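Local coordinates for minor fimbrium anchoring subunit Mfa2 (Porphyromonas gingivalis, PDB 5NFI), which attaches the minor fimbriae to the bacterial outer membrane through its interaction with the shaft protein Mfa1 and regulates fimbrial length, at residues N144-S149 against N248-R253; Y159-A164 against A198-L203. All blocks are in the same frame, centred on the assembly; numbering follows the deposited sequence.

Interaction 1 (N144-S149 against N248-R253)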
ATOM      1  N   ASN A 144      -4.205   0.076   2.792  1.00 46.71           N
ATOM      2  CA  ASN A 144      -4.880   1.103   3.566  1.00 46.87           C
ATOM      3  C   ASN A 144      -6.335   0.775   3.572  1.00 45.86           C
ATOM      4  O   ASN A 144      -6.888   0.422   2.545  1.00 45.26           O
ATOM      5  CB  ASN A 144      -4.659   2.483   2.977  1.00 47.29           C
ATOM      6  CG  ASN A 144      -3.241   2.929   3.092  1.00 47.37           C
ATOM      7  OD1 ASN A 144      -2.801   3.343   4.161  1.00 45.21           O
ATOM      8  ND2 ASN A 144      -2.516   2.886   1.979  1.00 46.85           N
ATOM      9  N   ARG A 145      -6.941   0.880   4.740  1.00 46.57           N
ATOM     10  CA  ARG A 145      -8.363   0.660   4.900  1.00 46.65           C
ATOM     11  C   ARG A 145      -9.012   2.019   5.033  1.00 47.80           C
ATOM     12  O   ARG A 145      -8.682   2.792   5.930  1.00 49.21           O
ATOM     13  CB  ARG A 145      -8.650  -0.224   6.118  1.00 46.38           C
ATOM     14  CG  ARG A 145      -8.146  -1.650   5.956  1.00 45.12           C
ATOM     15  CD  ARG A 145      -7.908  -2.301   7.300  1.00 46.38           C
ATOM     16  NE  ARG A 145      -6.772  -1.696   7.994  1.00 47.90           N
ATOM     17  CZ  ARG A 145      -5.495  -2.010   7.769  1.00 48.55           C
ATOM     18  NH1 ARG A 145      -4.528  -1.394   8.445  1.00 49.05           N
ATOM     19  NH2 ARG A 145      -5.179  -2.937   6.868  1.00 48.59           N
ATOM     20  N   VAL A 146      -9.913   2.320   4.112  1.00 47.72           N
ATOM     21  CA  VAL A 146     -10.500   3.642   4.029  1.00 48.51           C
ATOM     22  C   VAL A 146     -12.017   3.568   4.099  1.00 48.75           C
ATOM     23  O   VAL A 146     -12.660   3.036   3.193  1.00 48.80           O
ATOM     24  CB  VAL A 146     -10.090   4.369   2.726  1.00 48.47           C
ATOM     25  CG1 VAL A 146     -10.502   5.824   2.793  1.00 49.54           C
ATOM     26  CG2 VAL A 146      -8.591   4.262   2.486  1.00 47.69           C
ATOM     27  N   THR A 147     -12.575   4.103   5.180  1.00 49.32           N
ATOM     28  CA  THR A 147     -14.013   4.192   5.347  1.00 50.39           C
ATOM     29  C   THR A 147     -14.498   5.603   4.999  1.00 52.26           C
ATOM     30  O   THR A 147     -13.912   6.610   5.432  1.00 53.90           O
ATOM     31  CB  THR A 147     -14.429   3.852   6.781  1.00 51.20           C
ATOM     32  OG1 THR A 147     -13.723   2.685   7.217  1.00 52.16           O
ATOM     33  CG2 THR A 147     -15.925   3.598   6.863  1.00 51.30           C
ATOM     34  N   VAL A 148     -15.571   5.681   4.229  1.00 51.81           N
ATOM     35  CA  VAL A 148     -16.089   6.963   3.816  1.00 53.42           C
ATOM     36  C   VAL A 148     -17.595   7.017   4.033  1.00 55.36           C
ATOM     37  O   VAL A 148     -18.317   6.111   3.638  1.00 48.43           O
ATOM     38  CB  VAL A 148     -15.776   7.246   2.342  1.00 53.06           C
ATOM     39  CG1 VAL A 148     -16.410   8.565   1.906  1.00 54.44           C
ATOM     40  CG2 VAL A 148     -14.279   7.272   2.121  1.00 52.47           C
ATOM     41  N   SER A 149     -18.059   8.084   4.676  1.00 56.88           N
ATOM     42  CA  SER A 149     -19.483   8.307   4.839  1.00 57.59           C
ATOM     43  C   SER A 149     -19.865   9.604   4.154  1.00 58.66           C
ATOM     44  O   SER A 149     -19.167  10.614   4.293  1.00 58.10           O
ATOM     45  CB  SER A 149     -19.865   8.362   6.319  1.00 58.39           C
ATOM     46  OG  SER A 149     -19.163   7.390   7.068  1.00 57.90           O
ATOM     47  N   ASN A 248      -2.647   3.795   8.519  1.00 66.46           N
ATOM     48  CA  ASN A 248      -3.191   2.955   7.435  1.00 61.27           C
ATOM     49  C   ASN A 248      -4.710   2.783   7.478  1.00 59.35           C
ATOM     50  O   ASN A 248      -5.273   1.950   6.768  1.00 57.95           O
ATOM     51  CB  ASN A 248      -2.532   1.567   7.458  1.00 58.89           C
ATOM     52  CG  ASN A 248      -1.058   1.624   7.148  1.00 57.33           C
ATOM     53  OD1 ASN A 248      -0.217   1.710   8.046  1.00 57.81           O
ATOM     54  ND2 ASN A 248      -0.732   1.602   5.871  1.00 56.35           N
ATOM     55  N   ASP A 249      -5.374   3.568   8.318  1.00 58.83           N
ATOM     56  CA  ASP A 249      -6.820   3.515   8.423  1.00 57.42           C
ATOM     57  C   ASP A 249      -7.392   4.913   8.360  1.00 57.62           C
ATOM     58  O   ASP A 249      -6.929   5.816   9.049  1.00 58.90           O
ATOM     59  CB  ASP A 249      -7.237   2.815   9.708  1.00 57.52           C
ATOM     60  CG  ASP A 249      -7.071   1.320   9.613  1.00 57.88           C
ATOM     61  OD1 ASP A 249      -5.911   0.878   9.533  1.00 57.69           O
ATOM     62  OD2 ASP A 249      -8.092   0.590   9.603  1.00 58.46           O
ATOM     63  N   PHE A 250      -8.394   5.102   7.516  1.00 57.13           N
ATOM     64  CA  PHE A 250      -8.863   6.447   7.246  1.00 57.93           C
ATOM     65  C   PHE A 250     -10.384   6.538   7.348  1.00 58.47           C
ATOM     66  O   PHE A 250     -11.099   5.988   6.511  1.00 58.42           O
ATOM     67  CB  PHE A 250      -8.376   6.904   5.866  1.00 57.02           C
ATOM     68  CG  PHE A 250      -6.882   7.026   5.763  1.00 57.89           C
ATOM     69  CD1 PHE A 250      -6.102   5.925   5.408  1.00 58.20           C
ATOM     70  CD2 PHE A 250      -6.249   8.233   6.021  1.00 59.35           C
ATOM     71  CE1 PHE A 250      -4.723   6.023   5.318  1.00 59.21           C
ATOM     72  CE2 PHE A 250      -4.856   8.348   5.935  1.00 60.87           C
ATOM     73  CZ  PHE A 250      -4.091   7.231   5.582  1.00 60.48           C
ATOM     74  N   ASP A 251     -10.870   7.203   8.395  1.00 59.06           N
ATOM     75  CA  ASP A 251     -12.298   7.449   8.521  1.00 58.74           C
ATOM     76  C   ASP A 251     -12.570   8.818   7.920  1.00 56.47           C
ATOM     77  O   ASP A 251     -12.049   9.826   8.388  1.00 56.39           O
ATOM     78  CB  ASP A 251     -12.781   7.384   9.970  1.00 61.80           C
ATOM     79  CG  ASP A 251     -14.248   6.974  10.071  1.00 65.01           C
ATOM     80  OD1 ASP A 251     -14.897   6.857   9.009  1.00 65.57           O
ATOM     81  OD2 ASP A 251     -14.773   6.770  11.191  1.00 67.38           O
ATOM     82  N   ILE A 252     -13.356   8.831   6.851  1.00 54.53           N
ATOM     83  CA  ILE A 252     -13.618  10.050   6.096  1.00 53.58           C
ATOM     84  C   ILE A 252     -15.090  10.387   6.124  1.00 52.48           C
ATOM     85  O   ILE A 252     -15.943   9.526   5.849  1.00 52.17           O
ATOM     86  CB  ILE A 252     -13.168   9.919   4.632  1.00 52.78           C
ATOM     87  CG1 ILE A 252     -11.713   9.445   4.579  1.00 52.82           C
ATOM     88  CG2 ILE A 252     -13.385  11.240   3.882  1.00 53.05           C
ATOM     89  CD1 ILE A 252     -11.159   9.338   3.194  1.00 52.68           C
ATOM     90  N   ARG A 253     -15.392  11.632   6.470  1.00 51.78           N
ATOM     91  CA  ARG A 253     -16.769  12.090   6.404  1.00 50.94           C
ATOM     92  C   ARG A 253     -16.949  13.189   5.364  1.00 50.57           C
ATOM     93  O   ARG A 253     -16.195  14.159   5.318  1.00 51.41           O
ATOM     94  CB  ARG A 253     -17.253  12.578   7.761  1.00 50.96           C
ATOM     95  CG  ARG A 253     -18.696  13.031   7.717  1.00 50.30           C
ATOM     96  CD  ARG A 253     -19.219  13.336   9.090  1.00 50.70           C
ATOM     97  NE  ARG A 253     -20.518  13.973   8.999  1.00 51.68           N
ATOM     98  CZ  ARG A 253     -20.836  15.108   9.618  1.00 53.14           C
ATOM     99  NH1 ARG A 253     -19.943  15.720  10.392  1.00 53.56           N
ATOM    100  NH2 ARG A 253     -22.053  15.618   9.478  1.00 53.92           N
TER

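Interaction 2 (Y159-A164 against A198-L203)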
ATOM      1  N   TYR A 159     -26.609   7.282  -4.299  1.00 53.80           N
ATOM      2  CA  TYR A 159     -25.257   7.798  -4.465  1.00 52.87           C
ATOM      3  C   TYR A 159     -24.173   6.724  -4.283  1.00 55.17           C
ATOM      4  O   TYR A 159     -24.329   5.751  -3.523  1.00 50.70           O
ATOM      5  CB  TYR A 159     -25.028   8.961  -3.498  1.00 61.25           C
ATOM      6  CG  TYR A 159     -25.959  10.137  -3.763  1.00 55.05           C
ATOM      7  CD1 TYR A 159     -27.261  10.151  -3.271  1.00 55.89           C
ATOM      8  CD2 TYR A 159     -25.536  11.221  -4.512  1.00 55.99           C
ATOM      9  CE1 TYR A 159     -28.105  11.206  -3.511  1.00 57.56           C
ATOM     10  CE2 TYR A 159     -26.381  12.288  -4.768  1.00 57.76           C
ATOM     11  CZ  TYR A 159     -27.665  12.275  -4.263  1.00 58.50           C
ATOM     12  OH  TYR A 159     -28.499  13.342  -4.507  1.00 60.37           O
ATOM     13  N   GLU A 160     -23.075   6.909  -4.999  1.00 54.20           N
ATOM     14  CA  GLU A 160     -22.019   5.920  -5.033  1.00 53.02           C
ATOM     15  C   GLU A 160     -20.680   6.552  -4.741  1.00 52.16           C
ATOM     16  O   GLU A 160     -20.308   7.550  -5.365  1.00 53.48           O
ATOM     17  CB  GLU A 160     -21.978   5.223  -6.391  1.00 53.59           C
ATOM     18  CG  GLU A 160     -20.627   4.649  -6.742  1.00 53.12           C
ATOM     19  CD  GLU A 160     -20.727   3.438  -7.636  1.00 54.28           C
ATOM     20  OE1 GLU A 160     -21.720   3.338  -8.400  1.00 55.81           O
ATOM     21  OE2 GLU A 160     -19.813   2.581  -7.564  1.00 53.82           O
ATOM     22  N   ILE A 161     -19.967   5.969  -3.783  1.00 50.52           N
ATOM     23  CA  ILE A 161     -18.636   6.415  -3.442  1.00 50.20           C
ATOM     24  C   ILE A 161     -17.613   5.559  -4.174  1.00 50.05           C
ATOM     25  O   ILE A 161     -17.713   4.320  -4.219  1.00 49.33           O
ATOM     26  CB  ILE A 161     -18.410   6.379  -1.931  1.00 49.82           C
ATOM     27  CG1 ILE A 161     -19.509   7.216  -1.247  1.00 50.86           C
ATOM     28  CG2 ILE A 161     -17.031   6.931  -1.589  1.00 49.44           C
ATOM     29  CD1 ILE A 161     -19.542   7.140   0.264  1.00 50.48           C
ATOM     30  N   LYS A 162     -16.659   6.248  -4.788  1.00 50.53           N
ATOM     31  CA  LYS A 162     -15.631   5.616  -5.580  1.00 49.93           C
ATOM     32  C   LYS A 162     -14.268   6.109  -5.176  1.00 50.94           C
ATOM     33  O   LYS A 162     -14.093   7.279  -4.825  1.00 51.92           O
ATOM     34  CB  LYS A 162     -15.843   5.877  -7.062  1.00 50.30           C
ATOM     35  CG  LYS A 162     -17.087   5.258  -7.621  1.00 51.26           C
ATOM     36  CD  LYS A 162     -17.104   5.404  -9.116  1.00 53.16           C
ATOM     37  CE  LYS A 162     -18.522   5.319  -9.657  1.00 55.39           C
ATOM     38  NZ  LYS A 162     -18.544   5.247 -11.159  1.00 57.45           N
ATOM     39  N   LEU A 163     -13.301   5.202  -5.250  1.00 50.86           N
ATOM     40  CA  LEU A 163     -11.919   5.495  -4.926  1.00 51.32           C
ATOM     41  C   LEU A 163     -11.009   4.990  -6.039  1.00 52.49           C
ATOM     42  O   LEU A 163     -10.826   3.766  -6.215  1.00 52.85           O
ATOM     43  CB  LEU A 163     -11.542   4.853  -3.595  1.00 50.13           C
ATOM     44  CG  LEU A 163     -10.127   5.075  -3.063  1.00 49.55           C
ATOM     45  CD1 LEU A 163      -9.907   6.524  -2.643  1.00 49.69           C
ATOM     46  CD2 LEU A 163      -9.894   4.139  -1.902  1.00 49.03           C
ATOM     47  N   ALA A 164     -10.450   5.929  -6.794  1.00 53.71           N
ATOM     48  CA  ALA A 164      -9.532   5.602  -7.870  1.00 55.44           C
ATOM     49  C   ALA A 164      -8.094   5.928  -7.478  1.00 57.03           C
ATOM     50  O   ALA A 164      -7.822   6.948  -6.843  1.00 58.58           O
ATOM     51  CB  ALA A 164      -9.901   6.338  -9.131  1.00 56.76           C
ATOM     52  N   ALA A 198     -19.181   3.535   2.912  1.00 59.53           N
ATOM     53  CA  ALA A 198     -18.469   2.640   2.015  1.00 58.80           C
ATOM     54  C   ALA A 198     -17.095   2.264   2.598  1.00 58.64           C
ATOM     55  O   ALA A 198     -16.417   3.100   3.209  1.00 58.43           O
ATOM     56  CB  ALA A 198     -18.311   3.284   0.648  1.00 58.30           C
ATOM     57  N   PHE A 199     -16.689   1.005   2.411  1.00 57.49           N
ATOM     58  CA  PHE A 199     -15.376   0.566   2.876  1.00 55.30           C
ATOM     59  C   PHE A 199     -14.479   0.070   1.734  1.00 53.16           C
ATOM     60  O   PHE A 199     -14.852  -0.825   0.972  1.00 53.38           O
ATOM     61  CB  PHE A 199     -15.522  -0.520   3.935  1.00 55.72           C
ATOM     62  CG  PHE A 199     -14.208  -1.033   4.456  1.00 55.99           C
ATOM     63  CD1 PHE A 199     -13.548  -0.375   5.475  1.00 56.26           C
ATOM     64  CD2 PHE A 199     -13.624  -2.173   3.912  1.00 55.97           C
ATOM     65  CE1 PHE A 199     -12.331  -0.855   5.951  1.00 56.79           C
ATOM     66  CE2 PHE A 199     -12.413  -2.645   4.372  1.00 56.07           C
ATOM     67  CZ  PHE A 199     -11.766  -1.991   5.394  1.00 56.41           C
ATOM     68  N   PHE A 200     -13.294   0.661   1.630  1.00 51.15           N
ATOM     69  CA  PHE A 200     -12.341   0.317   0.583  1.00 50.07           C
ATOM     70  C   PHE A 200     -11.052  -0.237   1.183  1.00 48.52           C
ATOM     71  O   PHE A 200     -10.567   0.257   2.203  1.00 48.90           O
ATOM     72  CB  PHE A 200     -11.988   1.539  -0.278  1.00 50.79           C
ATOM     73  CG  PHE A 200     -13.167   2.226  -0.871  1.00 51.68           C
ATOM     74  CD1 PHE A 200     -13.891   3.149  -0.135  1.00 52.00           C
ATOM     75  CD2 PHE A 200     -13.554   1.961  -2.169  1.00 52.17           C
ATOM     76  CE1 PHE A 200     -14.985   3.786  -0.689  1.00 52.34           C
ATOM     77  CE2 PHE A 200     -14.653   2.597  -2.734  1.00 52.08           C
ATOM     78  CZ  PHE A 200     -15.368   3.500  -2.001  1.00 52.24           C
ATOM     79  N   THR A 201     -10.488  -1.252   0.554  1.00 46.55           N
ATOM     80  CA  THR A 201      -9.125  -1.591   0.867  1.00 45.92           C
ATOM     81  C   THR A 201      -8.296  -1.289  -0.365  1.00 45.03           C
ATOM     82  O   THR A 201      -8.469  -1.908  -1.424  1.00 45.52           O
ATOM     83  CB  THR A 201      -8.947  -3.059   1.288  1.00 47.13           C
ATOM     84  OG1 THR A 201      -9.798  -3.348   2.398  1.00 47.86           O
ATOM     85  CG2 THR A 201      -7.510  -3.291   1.700  1.00 47.29           C
ATOM     86  N   THR A 202      -7.402  -0.323  -0.242  1.00 43.46           N
ATOM     87  CA  THR A 202      -6.597   0.043  -1.380  1.00 43.12           C
ATOM     88  C   THR A 202      -5.135  -0.205  -1.037  1.00 43.74           C
ATOM     89  O   THR A 202      -4.816  -0.597   0.078  1.00 44.15           O
ATOM     90  CB  THR A 202      -6.830   1.510  -1.783  1.00 42.67           C
ATOM     91  OG1 THR A 202      -6.029   1.829  -2.927  1.00 43.93           O
ATOM     92  CG2 THR A 202      -6.465   2.438  -0.651  1.00 42.28           C
ATOM     93  N   LEU A 203      -4.240   0.015  -1.983  1.00 43.93           N
ATOM     94  CA  LEU A 203      -2.846  -0.182  -1.672  1.00 45.73           C
ATOM     95  C   LEU A 203      -2.269   1.164  -1.260  1.00 47.30           C
ATOM     96  O   LEU A 203      -2.907   1.887  -0.493  1.00 47.30           O
ATOM     97  CB  LEU A 203      -2.101  -0.819  -2.846  1.00 46.19           C
ATOM     98  CG  LEU A 203      -2.648  -2.218  -3.166  1.00 45.84           C
ATOM     99  CD1 LEU A 203      -1.992  -2.801  -4.390  1.00 46.30           C
ATOM    100  CD2 LEU A 203      -2.465  -3.153  -1.972  1.00 46.52           C
TER

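Interaction 1 (N144-S149 against N248-R253)
N144-S149 and N248-R253 run side by side as neighbouring parallel strands, their axes 4.7 Å apart at an angle of 12°, with bridges in register from R145-D249 to S149-R253. R145 N bonds N248 O, R145 O takes F250 N, and T147 and S149 continue the pattern with F250 O, I252 N and I252 O. Most strand pairs of this fold are antiparallel; the parallel pair 133-151 with 249-258 is consistent with its transthyretin-like clan.

On the face carrying R145, T147, D249 and D251, a salt bridge leads. R145 grips the D249 carboxylate side-on, NH1 reaching OD1 at 2.9 Å and NE reaching OD2 at 3.1 Å. Both oxygens are approached on their syn side, yet the guanidinium and carboxylate planes are 42° apart, so the pairing is twisted. A bend at chi3 (-69°) swings the guanidinium back over N248 O, while NH2 is taken by E141; the two carboxylates would balance its charge and fix its orientation.

V146, V148, F250 and I252 form an apolar face: I252 CD1 rests on V146 CG1 at 3.6 Å, and I252 CB lies alongside V148 CG2 at 3.8 Å. Where the strands start, N144 OD1 lies in the F250 ring plane, 3.5 Å from CE1, and receives a weak, secondary bond from N248 ND2. Stronger partners are L203 O for N144 ND2, R140 for N248 OD1, and the E141 and T143 carbonyls for N248 ND2.

N144, V146 and V148 bond strand 196-202 through their backbones. Helix 229-233 packs I233 and L229 against part of the apolar face, with loop residues L205, I242 and L244 also round F250.

Interaction 2 (Y159-A164 against A198-L203)
The carbonyl oxygen of I161 faces the ring edge of F200, lying in the ring plane 3.3 Å from CZ, with CE2 a little farther off. No hydrogen bond joins the two strands, so this edge approach is the main polar element in an otherwise apolar meeting. It places the end of the phenyl ring against the backbone of 159-164. The first torsion of F200 sets CG opposite its carbonyl carbon (chi1 -55°), and the side chain reaches across the interval between the strands.

I161 adds its CG2 methyl, 3.8 Å from F200 CZ, and the two side chains cross at about a right angle. From the next inward-facing position along the strand, L163 covers one face of the same ring. Its CB forms a CH-pi contact, 4.0 Å from the F200 centroid and 19° off the ring normal, displaced toward the rim. Farther along the leucine, L163 CD2 reaches F200 CB at 3.7 Å.

The axes are 8.2 Å apart and only 16° from parallel, too far for backbone pairing. Strand 182-190, which pairs antiparallel with both 159-165 and 196-202, is consistent with the spacing; side chains of the two strands flanking it point toward each other, consistent with the strands curling round 182-190. This suits a beta-sandwich domain of the transthyretin-like kind to which the family's clan refers.

Smaller groups extend the packing at both ends. At one, I161 CB meets A198 CB at 4.0 Å. At the other, L163 CD2 touches T202 CG2 at 4.0 Å, while the T202 hydroxyl turns to N167 ND2.

Overall arrangement
The centres of interactions 1 and 2 lie about 9 Å apart, on the same side of the chain's centre. The chain passes through 144-149, then 159-164, 198-203 and finally 248-253, so interaction 2 forms between residues that lie within the sequence interval spanned by interaction 1. Interaction 1 is lateral pairing of adjacent strands, whereas interaction 2 joins two strands that are both neighbours of 182-190. Direct ties link them: V148 O and A198 N are 2.8 Å apart and N144 ND2 and L203 O 2.7 Å, both probable hydrogen bonds, and F199 packs on R145 and T147. These ties run along the antiparallel pair 133-151 and 196-202, which both interactions share.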